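PDB 6PV5: putative O-GlcNAcase nagJ from Clostridium perfringens, which probably cleaves N-acetylglucosamine residues from glycans as a family 84 glycoside hydrolase, this chain holding the N-terminal, catalytic and helical post-catalytic parts. Local coordinates for residues P419-D424 / G496-P501; I264-D269 / I301-I306; F186-V191 / M217-Y222; I40-T45 / L162-K167; E359-L364 / S392-R397. All blocks are in the same frame, centred on the assembly; numbering follows the deposited sequence. Where two conformers were deposited one is given.

Contact 1: P419-D424 / G496-P501; sequences PIYDLD and GRPDSP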
# COMPACT_ATOMS: atom_id res chain seq x y z
N PRO A 419 -8.91 -2.01 3.50
CA PRO A 419 -8.48 -1.62 2.16
C PRO A 419 -8.37 -0.11 2.03
O PRO A 419 -9.04 0.65 2.75
CB PRO A 419 -9.62 -2.16 1.27
CG PRO A 419 -10.84 -2.02 2.16
CD PRO A 419 -10.34 -2.38 3.55
N ILE A 420 -7.49 0.33 1.12
CA ILE A 420 -7.52 1.70 0.61
C ILE A 420 -8.96 2.03 0.22
O ILE A 420 -9.60 1.29 -0.51
CB ILE A 420 -6.58 1.80 -0.61
CG1 ILE A 420 -5.14 1.39 -0.27
CG2 ILE A 420 -6.66 3.19 -1.24
CD1 ILE A 420 -4.53 2.07 0.95
N TYR A 421 -9.49 3.13 0.72
CA TYR A 421 -10.93 3.29 0.68
C TYR A 421 -11.27 4.73 0.32
O TYR A 421 -10.60 5.65 0.81
CB TYR A 421 -11.51 2.94 2.06
CG TYR A 421 -13.00 2.71 2.11
CD1 TYR A 421 -13.56 1.51 1.69
CD2 TYR A 421 -13.85 3.70 2.58
CE1 TYR A 421 -14.93 1.29 1.75
CE2 TYR A 421 -15.22 3.50 2.63
CZ TYR A 421 -15.75 2.30 2.21
OH TYR A 421 -17.10 2.12 2.28
N ASP A 422 -12.30 4.93 -0.53
CA ASP A 422 -12.86 6.24 -0.84
C ASP A 422 -11.86 7.07 -1.65
O ASP A 422 -11.86 8.29 -1.57
CB ASP A 422 -13.20 7.06 0.41
CG ASP A 422 -14.53 6.76 1.09
OD1 ASP A 422 -15.43 6.20 0.40
OD2 ASP A 422 -14.67 7.12 2.30
N LEU A 423 -10.97 6.42 -2.40
CA LEU A 423 -10.16 7.18 -3.34
C LEU A 423 -10.82 7.12 -4.72
O LEU A 423 -11.23 6.07 -5.17
CB LEU A 423 -8.74 6.60 -3.40
CG LEU A 423 -7.89 6.72 -2.13
CD1 LEU A 423 -6.44 6.42 -2.48
CD2 LEU A 423 -8.01 8.09 -1.46
N ASP A 424 -10.96 8.28 -5.35
CA ASP A 424 -11.72 8.37 -6.59
C ASP A 424 -11.17 7.38 -7.62
O ASP A 424 -9.96 7.29 -7.84
CB ASP A 424 -11.73 9.81 -7.10
CG ASP A 424 -12.85 10.09 -8.09
OD1 ASP A 424 -12.81 9.51 -9.19
OD2 ASP A 424 -13.74 10.88 -7.76
N GLY A 496 -10.50 5.56 6.44
CA GLY A 496 -10.58 4.13 6.22
C GLY A 496 -12.03 3.66 6.10
O GLY A 496 -12.95 4.41 6.42
N ARG A 497 -12.21 2.44 5.61
CA ARG A 497 -13.52 1.81 5.63
C ARG A 497 -14.06 1.81 7.06
O ARG A 497 -13.33 1.50 8.00
CB ARG A 497 -13.34 0.38 5.11
CG ARG A 497 -14.56 -0.54 5.26
CD ARG A 497 -14.08 -1.98 5.17
NE ARG A 497 -15.10 -3.03 5.24
CZ ARG A 497 -15.48 -3.65 6.36
NH1 ARG A 497 -16.39 -4.61 6.29
NH2 ARG A 497 -14.98 -3.32 7.54
N PRO A 498 -15.36 2.16 7.27
CA PRO A 498 -15.98 2.07 8.60
C PRO A 498 -15.94 0.63 9.13
O PRO A 498 -16.07 -0.32 8.37
CB PRO A 498 -17.43 2.56 8.38
CG PRO A 498 -17.29 3.44 7.13
CD PRO A 498 -16.31 2.67 6.25
N ASP A 499 -15.73 0.48 10.45
CA ASP A 499 -15.63 -0.83 11.07
C ASP A 499 -17.00 -1.51 11.03
O ASP A 499 -18.03 -0.85 11.19
CB ASP A 499 -15.32 -0.68 12.56
CG ASP A 499 -13.93 -0.13 12.88
OD1 ASP A 499 -13.03 -0.26 12.02
OD2 ASP A 499 -13.76 0.40 14.02
N SER A 500 -16.99 -2.83 10.80
CA SER A 500 -18.13 -3.72 10.96
C SER A 500 -19.46 -3.02 10.65
O SER A 500 -20.31 -2.90 11.53
CB SER A 500 -18.14 -4.34 12.35
OG SER A 500 -18.35 -3.32 13.32
N PRO A 501 -19.69 -2.58 9.39
CA PRO A 501 -20.88 -1.76 9.05
C PRO A 501 -22.26 -2.42 9.19
O PRO A 501 -23.24 -1.74 9.51
CB PRO A 501 -20.64 -1.39 7.57
CG PRO A 501 -19.72 -2.49 7.06
CD PRO A 501 -18.79 -2.80 8.23
O HOH W 1 -9.81 0.89 5.18
O HOH W 2 -12.24 7.11 4.37

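Contact 2: I264-D269 / I301-I306; sequences ISPGLD and ILWDDI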
# COMPACT_ATOMS: atom_id res chain seq x y z
N ILE A 264 15.60 13.73 1.48
CA ILE A 264 16.39 14.67 2.25
C ILE A 264 15.46 15.74 2.83
O ILE A 264 14.66 16.31 2.09
CB ILE A 264 17.46 15.33 1.34
CG1 ILE A 264 18.28 14.27 0.60
CG2 ILE A 264 18.35 16.25 2.16
CD1 ILE A 264 19.13 14.82 -0.52
N SER A 265 15.59 16.03 4.13
CA SER A 265 14.80 17.06 4.79
C SER A 265 15.73 18.10 5.38
O SER A 265 16.02 18.06 6.57
CB SER A 265 13.87 16.52 5.87
OG SER A 265 13.10 15.44 5.38
N PRO A 266 16.22 19.06 4.57
CA PRO A 266 17.22 20.02 5.03
C PRO A 266 16.61 21.22 5.75
O PRO A 266 17.32 22.07 6.27
CB PRO A 266 17.80 20.54 3.71
CG PRO A 266 16.64 20.47 2.74
CD PRO A 266 15.88 19.22 3.14
N GLY A 267 15.27 21.25 5.76
CA GLY A 267 14.50 22.44 6.09
C GLY A 267 14.77 23.00 7.49
O GLY A 267 14.58 24.19 7.70
N LEU A 268 15.20 22.16 8.43
CA LEU A 268 15.37 22.62 9.81
C LEU A 268 16.46 23.68 9.95
O LEU A 268 16.36 24.53 10.83
CB LEU A 268 15.51 21.44 10.79
CG LEU A 268 16.85 20.71 10.99
CD1 LEU A 268 17.63 20.42 9.72
CD2 LEU A 268 17.71 21.30 12.10
N ASP A 269 17.50 23.67 9.09
CA ASP A 269 18.58 24.63 9.29
C ASP A 269 19.18 25.18 7.99
O ASP A 269 20.04 26.06 8.05
CB ASP A 269 19.66 24.07 10.23
CG ASP A 269 20.51 22.97 9.62
OD1 ASP A 269 20.26 22.59 8.45
OD2 ASP A 269 21.44 22.53 10.31
N ILE A 301 13.38 15.99 -2.13
CA ILE A 301 13.69 16.99 -1.12
C ILE A 301 12.36 17.43 -0.51
O ILE A 301 11.46 17.88 -1.23
CB ILE A 301 14.47 18.18 -1.71
CG1 ILE A 301 15.70 17.73 -2.51
CG2 ILE A 301 14.82 19.17 -0.62
CD1 ILE A 301 16.50 18.88 -3.09
N LEU A 302 12.26 17.30 0.82
CA LEU A 302 11.00 17.48 1.53
C LEU A 302 11.04 18.80 2.30
O LEU A 302 12.05 19.09 2.93
CB LEU A 302 10.88 16.30 2.51
CG LEU A 302 10.16 15.02 2.02
CD1 LEU A 302 10.34 14.68 0.55
CD2 LEU A 302 10.47 13.82 2.90
N TRP A 303 9.95 19.59 2.26
CA TRP A 303 9.82 20.72 3.17
C TRP A 303 8.67 20.54 4.16
O TRP A 303 8.24 21.50 4.79
CB TRP A 303 9.66 22.04 2.40
CG TRP A 303 10.67 22.23 1.31
CD1 TRP A 303 10.51 21.95 -0.02
CD2 TRP A 303 12.03 22.69 1.46
NE1 TRP A 303 11.66 22.22 -0.71
CE2 TRP A 303 12.60 22.69 0.17
CE3 TRP A 303 12.80 23.13 2.55
CZ2 TRP A 303 13.92 23.10 -0.06
CZ3 TRP A 303 14.10 23.52 2.33
CH2 TRP A 303 14.65 23.51 1.04
N ASP A 304 8.12 19.33 4.28
CA ASP A 304 7.00 19.13 5.19
C ASP A 304 7.47 19.36 6.62
O ASP A 304 8.55 18.94 7.02
CB ASP A 304 6.36 17.75 5.04
CG ASP A 304 7.28 16.58 5.37
OD1 ASP A 304 8.38 16.52 4.78
OD2 ASP A 304 6.89 15.74 6.20
N ASP A 305 6.61 20.03 7.40
CA ASP A 305 6.82 20.13 8.84
C ASP A 305 8.18 20.78 9.15
O ASP A 305 9.02 20.17 9.80
CB ASP A 305 6.64 18.76 9.53
CG ASP A 305 5.34 18.02 9.25
OD1 ASP A 305 4.24 18.61 9.44
OD2 ASP A 305 5.43 16.82 8.87
N ILE A 306 8.37 22.03 8.69
CA ILE A 306 9.47 22.87 9.13
C ILE A 306 8.97 24.29 9.43
O ILE A 306 7.76 24.55 9.42
CB ILE A 306 10.62 22.91 8.11
CG1 ILE A 306 10.14 23.36 6.73
CG2 ILE A 306 11.35 21.57 8.07
CD1 ILE A 306 11.19 24.07 5.91
O HOH W 3 10.62 15.88 6.12
O HOH W 4 12.85 19.60 5.33

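Contact 3: F186-V191 / M217-Y222; sequences FKMRAV and MNAYIY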
# COMPACT_ATOMS: atom_id res chain seq x y z
N PHE A 186 -1.24 4.43 -12.39
CA PHE A 186 -0.36 5.47 -11.88
C PHE A 186 1.07 5.08 -12.21
O PHE A 186 1.40 3.90 -12.09
CB PHE A 186 -0.50 5.67 -10.37
CG PHE A 186 -1.85 6.12 -9.88
CD1 PHE A 186 -2.11 7.46 -9.63
CD2 PHE A 186 -2.87 5.21 -9.66
CE1 PHE A 186 -3.36 7.87 -9.19
CE2 PHE A 186 -4.12 5.63 -9.21
CZ PHE A 186 -4.36 6.96 -8.97
N LYS A 187 1.88 6.06 -12.59
CA LYS A 187 3.22 5.79 -13.09
C LYS A 187 4.16 5.59 -11.91
O LYS A 187 5.23 5.00 -12.06
CB LYS A 187 3.75 6.93 -13.97
CG LYS A 187 4.02 8.23 -13.23
CD LYS A 187 4.60 9.34 -14.09
CE LYS A 187 4.93 10.56 -13.25
NZ LYS A 187 5.75 11.55 -13.99
N MET A 188 3.78 6.16 -10.76
CA MET A 188 4.50 5.90 -9.53
C MET A 188 3.53 5.32 -8.49
O MET A 188 2.51 5.94 -8.16
CB MET A 188 5.18 7.15 -8.98
CG MET A 188 6.28 6.77 -8.02
SD MET A 188 6.81 8.07 -6.90
CE MET A 188 8.44 7.44 -6.51
N ARG A 189 3.88 4.12 -8.02
CA ARG A 189 3.12 3.35 -7.04
C ARG A 189 4.09 2.97 -5.92
O ARG A 189 4.88 2.06 -6.09
CB ARG A 189 2.53 2.10 -7.70
CG ARG A 189 1.64 2.40 -8.89
CD ARG A 189 1.34 1.21 -9.79
NE ARG A 189 2.55 0.45 -10.09
CZ ARG A 189 3.45 0.77 -11.03
NH1 ARG A 189 3.29 1.86 -11.77
NH2 ARG A 189 4.50 -0.01 -11.22
N ALA A 190 4.06 3.72 -4.81
CA ALA A 190 5.15 3.70 -3.86
C ALA A 190 4.63 3.40 -2.45
O ALA A 190 3.43 3.52 -2.16
CB ALA A 190 5.84 5.04 -3.85
N VAL A 191 5.57 3.05 -1.58
CA VAL A 191 5.38 3.09 -0.15
C VAL A 191 6.44 4.04 0.38
O VAL A 191 7.58 3.97 -0.07
CB VAL A 191 5.51 1.67 0.45
CG1 VAL A 191 5.44 1.64 1.97
CG2 VAL A 191 4.49 0.72 -0.16
N MET A 217 4.49 -2.73 -7.29
CA MET A 217 4.75 -1.40 -6.79
C MET A 217 6.21 -1.06 -7.10
O MET A 217 7.09 -1.85 -6.82
CB MET A 217 4.55 -1.30 -5.28
CG MET A 217 3.21 -1.84 -4.81
SD MET A 217 2.86 -1.38 -3.08
CE MET A 217 2.36 0.32 -3.28
N ASN A 218 6.45 0.16 -7.60
CA ASN A 218 7.68 0.43 -8.32
C ASN A 218 8.54 1.42 -7.56
O ASN A 218 9.53 1.87 -8.10
CB ASN A 218 7.41 0.88 -9.76
CG ASN A 218 6.69 2.22 -9.89
OD1 ASN A 218 6.33 2.85 -8.89
ND2 ASN A 218 6.50 2.67 -11.12
N ALA A 219 8.18 1.77 -6.31
CA ALA A 219 9.06 2.67 -5.59
C ALA A 219 8.97 2.48 -4.08
O ALA A 219 7.91 2.21 -3.53
CB ALA A 219 8.77 4.11 -5.96
N TYR A 220 10.10 2.73 -3.42
CA TYR A 220 10.18 2.79 -1.98
C TYR A 220 10.85 4.10 -1.59
O TYR A 220 12.01 4.32 -1.93
CB TYR A 220 10.95 1.57 -1.46
CG TYR A 220 11.41 1.66 -0.03
CD1 TYR A 220 10.50 1.79 1.02
CD2 TYR A 220 12.76 1.61 0.29
CE1 TYR A 220 10.92 1.90 2.33
CE2 TYR A 220 13.20 1.69 1.60
CZ TYR A 220 12.28 1.83 2.63
OH TYR A 220 12.70 1.91 3.92
N ILE A 221 10.13 4.95 -0.87
CA ILE A 221 10.69 6.22 -0.45
C ILE A 221 11.31 6.07 0.93
O ILE A 221 10.63 5.95 1.96
CB ILE A 221 9.67 7.38 -0.55
CG1 ILE A 221 9.05 7.45 -1.95
CG2 ILE A 221 10.32 8.69 -0.17
CD1 ILE A 221 8.00 8.53 -2.10
N TYR A 222 12.64 6.11 0.95
CA TYR A 222 13.40 5.99 2.18
C TYR A 222 13.42 7.32 2.91
O TYR A 222 14.22 8.21 2.62
CB TYR A 222 14.79 5.43 1.86
CG TYR A 222 15.66 5.18 3.06
CD1 TYR A 222 15.55 4.00 3.79
CD2 TYR A 222 16.58 6.12 3.48
CE1 TYR A 222 16.34 3.77 4.91
CE2 TYR A 222 17.38 5.90 4.59
CZ TYR A 222 17.28 4.71 5.29
OH TYR A 222 18.07 4.51 6.39

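Contact 4: I40-T45 / L162-K167; sequences ISIYPT and LKQLIK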
# COMPACT_ATOMS: atom_id res chain seq x y z
N ILE A 40 -8.97 -18.06 -12.41
CA ILE A 40 -7.64 -17.48 -12.50
C ILE A 40 -7.67 -16.17 -11.70
O ILE A 40 -8.65 -15.43 -11.78
CB ILE A 40 -7.23 -17.26 -13.97
N SER A 41 -6.62 -15.93 -10.92
CA SER A 41 -6.54 -14.74 -10.08
C SER A 41 -5.16 -14.09 -10.21
O SER A 41 -4.16 -14.66 -9.77
CB SER A 41 -6.84 -15.06 -8.64
OG SER A 41 -6.61 -13.93 -7.82
N ILE A 42 -5.13 -12.89 -10.80
CA ILE A 42 -3.91 -12.10 -10.89
C ILE A 42 -4.12 -10.83 -10.09
O ILE A 42 -5.11 -10.13 -10.25
CB ILE A 42 -3.54 -11.79 -12.36
CG1 ILE A 42 -3.62 -13.04 -13.25
CG2 ILE A 42 -2.17 -11.11 -12.42
CD1 ILE A 42 -2.64 -14.13 -12.87
N TYR A 43 -3.15 -10.53 -9.23
CA TYR A 43 -3.23 -9.38 -8.36
C TYR A 43 -1.92 -8.63 -8.51
O TYR A 43 -0.87 -9.26 -8.42
CB TYR A 43 -3.40 -9.86 -6.92
CG TYR A 43 -3.84 -8.83 -5.92
CD1 TYR A 43 -5.18 -8.48 -5.81
CD2 TYR A 43 -2.94 -8.23 -5.05
CE1 TYR A 43 -5.61 -7.55 -4.88
CE2 TYR A 43 -3.36 -7.33 -4.09
CZ TYR A 43 -4.70 -6.98 -4.01
OH TYR A 43 -5.14 -6.07 -3.09
N PRO A 44 -1.91 -7.30 -8.75
CA PRO A 44 -3.13 -6.50 -8.95
C PRO A 44 -3.92 -6.92 -10.18
O PRO A 44 -3.36 -7.56 -11.07
CB PRO A 44 -2.58 -5.09 -9.20
CG PRO A 44 -1.24 -5.07 -8.51
CD PRO A 44 -0.69 -6.47 -8.74
N THR A 45 -5.22 -6.56 -10.22
CA THR A 45 -6.12 -6.92 -11.30
C THR A 45 -5.63 -6.34 -12.63
O THR A 45 -5.53 -5.12 -12.78
CB THR A 45 -7.55 -6.42 -11.04
OG1 THR A 45 -7.97 -6.96 -9.79
CG2 THR A 45 -8.52 -6.84 -12.13
N LEU A 162 2.97 -14.19 -14.66
CA LEU A 162 3.07 -15.60 -15.03
C LEU A 162 3.17 -16.45 -13.77
O LEU A 162 2.45 -17.44 -13.67
CB LEU A 162 4.25 -15.85 -15.98
CG LEU A 162 4.38 -17.31 -16.45
CD1 LEU A 162 3.22 -17.73 -17.37
CD2 LEU A 162 5.73 -17.60 -17.10
N LYS A 163 4.01 -16.03 -12.81
CA LYS A 163 4.26 -16.76 -11.57
C LYS A 163 2.97 -17.00 -10.79
O LYS A 163 2.91 -17.94 -10.00
CB LYS A 163 5.33 -16.07 -10.72
N GLN A 164 1.95 -16.16 -11.02
CA GLN A 164 0.66 -16.28 -10.35
C GLN A 164 -0.32 -17.11 -11.18
O GLN A 164 -1.41 -17.43 -10.71
CB GLN A 164 0.01 -14.92 -10.11
CG GLN A 164 0.76 -13.98 -9.19
CD GLN A 164 -0.03 -12.73 -8.90
OE1 GLN A 164 -1.24 -12.65 -9.14
NE2 GLN A 164 0.64 -11.73 -8.37
N LEU A 165 0.05 -17.42 -12.43
CA LEU A 165 -0.83 -18.20 -13.29
C LEU A 165 -0.61 -19.70 -13.08
O LEU A 165 -1.55 -20.48 -13.22
CB LEU A 165 -0.60 -17.82 -14.76
CG LEU A 165 -1.65 -16.89 -15.37
CD1 LEU A 165 -1.17 -16.36 -16.71
CD2 LEU A 165 -2.99 -17.61 -15.52
N ILE A 166 0.63 -20.09 -12.76
CA ILE A 166 1.00 -21.49 -12.65
C ILE A 166 0.24 -22.14 -11.50
O ILE A 166 0.32 -21.69 -10.36
CB ILE A 166 2.53 -21.65 -12.47
CG1 ILE A 166 3.34 -20.73 -13.39
CG2 ILE A 166 2.93 -23.11 -12.63
CD1 ILE A 166 3.16 -20.99 -14.88
N LYS A 167 -0.52 -23.19 -11.83
CA LYS A 167 -1.03 -24.12 -10.84
C LYS A 167 -0.14 -25.35 -10.85
O LYS A 167 0.11 -25.92 -11.92
CB LYS A 167 -2.50 -24.46 -11.11

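Contact 5: E359-L364 / S392-R397; sequences EFAETL and SNVYNR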
# COMPACT_ATOMS: atom_id res chain seq x y z
N GLU A 359 3.63 31.34 -4.39
CA GLU A 359 5.04 31.54 -4.69
C GLU A 359 5.73 30.21 -4.97
O GLU A 359 6.49 30.11 -5.94
CB GLU A 359 5.68 32.29 -3.53
CG GLU A 359 5.00 33.63 -3.30
CD GLU A 359 5.74 34.56 -2.36
OE1 GLU A 359 6.65 34.07 -1.65
OE2 GLU A 359 5.39 35.77 -2.33
N PHE A 360 5.46 29.19 -4.15
CA PHE A 360 6.07 27.89 -4.35
C PHE A 360 5.68 27.32 -5.72
O PHE A 360 6.55 26.92 -6.49
CB PHE A 360 5.82 26.93 -3.17
CG PHE A 360 6.57 25.62 -3.24
CD1 PHE A 360 7.89 25.52 -2.84
CD2 PHE A 360 5.94 24.46 -3.71
CE1 PHE A 360 8.57 24.30 -2.92
CE2 PHE A 360 6.61 23.25 -3.77
CZ PHE A 360 7.93 23.17 -3.36
N ALA A 361 4.37 27.31 -6.02
CA ALA A 361 3.88 26.68 -7.24
C ALA A 361 4.31 27.46 -8.49
O ALA A 361 4.64 26.86 -9.51
CB ALA A 361 2.38 26.53 -7.18
N GLU A 362 4.27 28.79 -8.41
CA GLU A 362 4.59 29.63 -9.56
C GLU A 362 6.07 29.50 -9.91
O GLU A 362 6.41 29.45 -11.08
CB GLU A 362 4.25 31.10 -9.26
N THR A 363 6.94 29.41 -8.89
CA THR A 363 8.37 29.31 -9.10
C THR A 363 8.82 27.92 -9.58
O THR A 363 9.79 27.83 -10.32
CB THR A 363 9.14 29.67 -7.83
OG1 THR A 363 8.58 30.90 -7.39
CG2 THR A 363 10.63 29.83 -8.03
N LEU A 364 8.15 26.85 -9.15
CA LEU A 364 8.72 25.51 -9.23
C LEU A 364 8.61 24.94 -10.64
O LEU A 364 7.52 24.94 -11.19
CB LEU A 364 7.97 24.60 -8.25
CG LEU A 364 8.53 23.19 -8.08
CD1 LEU A 364 9.87 23.24 -7.35
CD2 LEU A 364 7.54 22.28 -7.34
N SER A 392 -4.30 20.28 -8.63
CA SER A 392 -3.53 20.14 -9.87
C SER A 392 -3.65 21.42 -10.71
O SER A 392 -2.70 21.78 -11.39
CB SER A 392 -3.93 18.93 -10.64
OG SER A 392 -5.24 19.08 -11.17
N ASN A 393 -4.78 22.13 -10.60
CA ASN A 393 -4.97 23.40 -11.29
C ASN A 393 -4.03 24.47 -10.74
O ASN A 393 -3.55 25.30 -11.49
CB ASN A 393 -6.42 23.86 -11.31
CG ASN A 393 -7.23 23.08 -12.32
OD1 ASN A 393 -6.67 22.45 -13.23
ND2 ASN A 393 -8.54 23.10 -12.18
N VAL A 394 -3.76 24.42 -9.43
CA VAL A 394 -2.90 25.44 -8.85
C VAL A 394 -1.45 25.15 -9.26
O VAL A 394 -0.69 26.09 -9.49
CB VAL A 394 -3.06 25.51 -7.32
CG1 VAL A 394 -2.06 26.45 -6.67
CG2 VAL A 394 -4.49 25.89 -6.93
N TYR A 395 -1.08 23.86 -9.33
CA TYR A 395 0.31 23.45 -9.51
C TYR A 395 0.63 23.24 -10.99
O TYR A 395 1.80 23.04 -11.35
CB TYR A 395 0.63 22.21 -8.67
CG TYR A 395 1.17 22.54 -7.30
CD1 TYR A 395 0.33 22.67 -6.20
CD2 TYR A 395 2.53 22.73 -7.11
CE1 TYR A 395 0.84 23.01 -4.96
CE2 TYR A 395 3.05 23.05 -5.87
CZ TYR A 395 2.20 23.21 -4.79
OH TYR A 395 2.71 23.55 -3.57
N ASN A 396 -0.40 23.23 -11.84
CA ASN A 396 -0.19 23.18 -13.28
C ASN A 396 0.49 21.87 -13.67
O ASN A 396 1.32 21.86 -14.57
CB ASN A 396 0.63 24.38 -13.77
CG ASN A 396 -0.15 25.67 -13.68
OD1 ASN A 396 -1.20 25.79 -14.32
ND2 ASN A 396 0.31 26.59 -12.84
N ARG A 397 0.14 20.78 -12.96
CA ARG A 397 0.74 19.47 -13.17
C ARG A 397 -0.08 18.43 -12.41
O ARG A 397 -0.80 18.76 -11.47
CB ARG A 397 2.20 19.45 -12.68
CG ARG A 397 2.34 19.51 -11.17
CD ARG A 397 3.71 19.88 -10.64
NE ARG A 397 3.93 21.30 -10.76
CZ ARG A 397 5.13 21.88 -10.73
NH1 ARG A 397 6.23 21.14 -10.59
NH2 ARG A 397 5.24 23.19 -10.84

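Contact 1: P419-D424 / G496-P501
Tyr-421 lays its phenol ring against the backbone of Arg-497. The apolar contact centres on a CH-pi interaction: CA of Arg-497 sits over the middle of the ring, 3.6 Å from its centroid and 13° off the normal. CB of Arg-497 touches CD1 of Tyr-421, 3.6 Å away, while CD of Pro-498 approaches CE2 of Tyr-421 at 3.9 Å. With CG anti to the backbone N (chi1 -165°), the tyrosine reaches along the facing chain, where its flat face takes the C-H of Arg-497 and Pro-498 adds an ordinary apolar contact. Nearby, CD of Pro-419 meets CD of Arg-497 at 4.1 Å.

The polar contacts between the two loops run through water. One molecule donates to Pro-419 O at 2.6 Å and accepts from Arg-497 N at 2.9 Å, tying two backbones that do not bond directly. A second accepts from Gly-496 N and also lies 3.2 Å from Asp-422 OD2, to which it can donate. Glycine suits position 496, where the backbone angles would press a CB against the preceding carbonyl oxygen.

Arg-497 contributes its aliphatic stem here and carries its charge onward, extended from CG to NE, to a salt bridge with Glu-465 and a hydrogen bond with Asn-488. The arrangement is a loop-to-loop junction: the segment between the seventh and eighth barrel strands, 399-403 and 431-436, meets the linker entering helix 501-515 of the helical post-catalytic region.

Contact 2: I264-D269 / I301-I306
Gly-267 and Ile-306 meet closely, CA of the glycine lying 3.7 Å from CD1 of the isoleucine. With no side chain, Gly-267 lets the isoleucine lie against its backbone. CG1 of Ile-306 stands between the backbone N and the carbonyl carbon (chi1 56°), and the isoleucine spreads CD1 and CG2 over the glycine backbone. Pro-266 brings CG to within 4.0 Å of CZ3 of Trp-303.

Behind these side chains runs the barrel itself. Ile-264 and Ile-301 pair in parallel at the C-terminal ends of the third and fourth strands of a (beta/alpha)8 barrel, where Leu-302 N donates to Ile-264 O over 2.9 Å at a nearly straight 168°. Active sites of this fold lie at that end, and Asp-305, the predicted proton donor, follows the fourth strand.

Two waters bridge the chains as they diverge. One, backbone to backbone, accepts from Gly-267 N and donates to Leu-302 O at 2.6 Å; the other, between side chains, joins Ser-265 OG to Asp-304 OD1, to which it donates at 2.7 Å. Further out, Trp-303 packs on Leu-318 and Gln-314 of helix 311-326, while OD1 of Asp-305 is hydrogen-bonded to OH of Tyr-342.

Contact 3: F186-V191 / M217-Y222
Asn-218 uses its side-chain amide like a piece of backbone. Its OD1 accepts from Arg-189 N at 2.9 Å and its ND2 donates to Lys-187 O at 2.8 Å, with that oxygen in the amide plane. Chi1 of 65° turns the amide back toward the neighbouring strand. Among backbone bonds, Arg-189 O takes Asn-218 N and, weakly, Ala-219 N; Ala-219 O then receives Val-191 N, and Ile-221 N reaches Val-191 O at 2.8 Å.

Apolar contacts line one face through Ala-190 and Ala-219, whose CB atoms are 3.7 Å apart. Small residues suit this inward crowding, where CE of Met-188 presses to 3.4 Å from CB of Ala-219. Separately, Val-191 CG2 meets Met-217 CE at 3.8 Å.

Asn-218 CG lies over one face of the Arg-189 guanidinium, the planes 44° apart. Glu-130 binds both groups, and its negative charge probably offsets the proximity of their donors, where the contact joins the two strands of the barrel's first beta-alpha-beta unit.

Contact 4: I40-T45 / L162-K167
Gln-164 holds out its amide to the backbone of Tyr-43 and grips it twice. OE1 accepts from Tyr-43 N over 2.9 Å, on a lone pair in the plane of the amide carbonyl, with an N-H...O angle of 162°. NE2 returns a bond to Tyr-43 O, also 2.9 Å, and that oxygen lies close to the amide plane. Bonding both backbone groups of one residue fixes the rotation of the amide; glutamine suits the position because it offers an acceptor and a donor together, on a chain whose extension beyond CG (chi2 -174°) carries them across to Tyr-43.

Ile-42 lies obliquely to this glutamine. Its CG2 touches OE1 of Gln-164 at 3.7 Å, and its other branch carries CD1 to 3.9 Å from CG of Leu-165, an apolar patch beside the polar pair.

The Tyr-43 ring leads away from Gln-164, packing on Ala-471 and Ile-474 of helix 464-476, with its hydroxyl bonded to Ser-467. The arrangement is a glutamine amide bonded to both backbone groups of one residue in an irregular segment, joining segment 162-167 of the N-terminal alpha/beta domain to a chain that lies against helices of the catalytic part.

Contact 5: E359-L364 / S392-R397
Ala-361 presses its methyl onto the ring of Tyr-395, and this is the close-packed part of the contact. CB stands 3.9 Å from the ring centroid, 17° off the normal, a CH-pi contact. A small side chain suits the place because CA of Ala-361 is 5.3 Å from CA of Tyr-395. Phe-360 meets the same tyrosine at its edge: CD2 of Phe-360 lies near the ring plane, 3.4 Å from OH of Tyr-395. CG of Phe-360 is anti to the backbone N (chi1 -173°), which brings the phenyl edge to the phenol oxygen.

Toward the helix ends the contact turns polar and partly exposed. Arg-397 NH2 donates to Leu-364 O at 2.9 Å, the oxygen in the guanidinium plane although the donor stands well above the carbonyl plane. Arg-397 NE holds Tyr-395 O at 2.8 Å, and NH1 bonds the carbonyls of Asp-365 and Ile-368; arginine suits a place ringed by carbonyl oxygens. The loose part is Val-394, which only grazes Ala-361, CG1 to CB 4.5 Å.

Helices 355-363 and 385-395 lie side by side on the barrel's outer layer, with Leu-364 and Tyr-395 packed on Val-370 of strand 369-372 and Phe-360 on Leu-318 of helix 311-326.

How the contacts relate
Contacts 2 and 3 both belong to the eight-stranded barrel, joining strands three and four and strands one and two, with centres 21 Å apart. Contact 5 lies in the helical layer and touches contact 2, where Trp-303 CD1 comes 4.2 Å from Phe-360 CE1, so the two meet close along the chain to Asp-305, the predicted proton donor. Contacts 1 and 4 lie at junctions between parts of the chain: contact 1 links the barrel to the helical post-catalytic region, contact 4 lies where the N-terminal domain adjoins it. Each comes within about 6 Å of contact 3, nearest atoms, and they lie about 7 Å from each other, whereas the centres of contacts 2 and 4 are 41 Å apart.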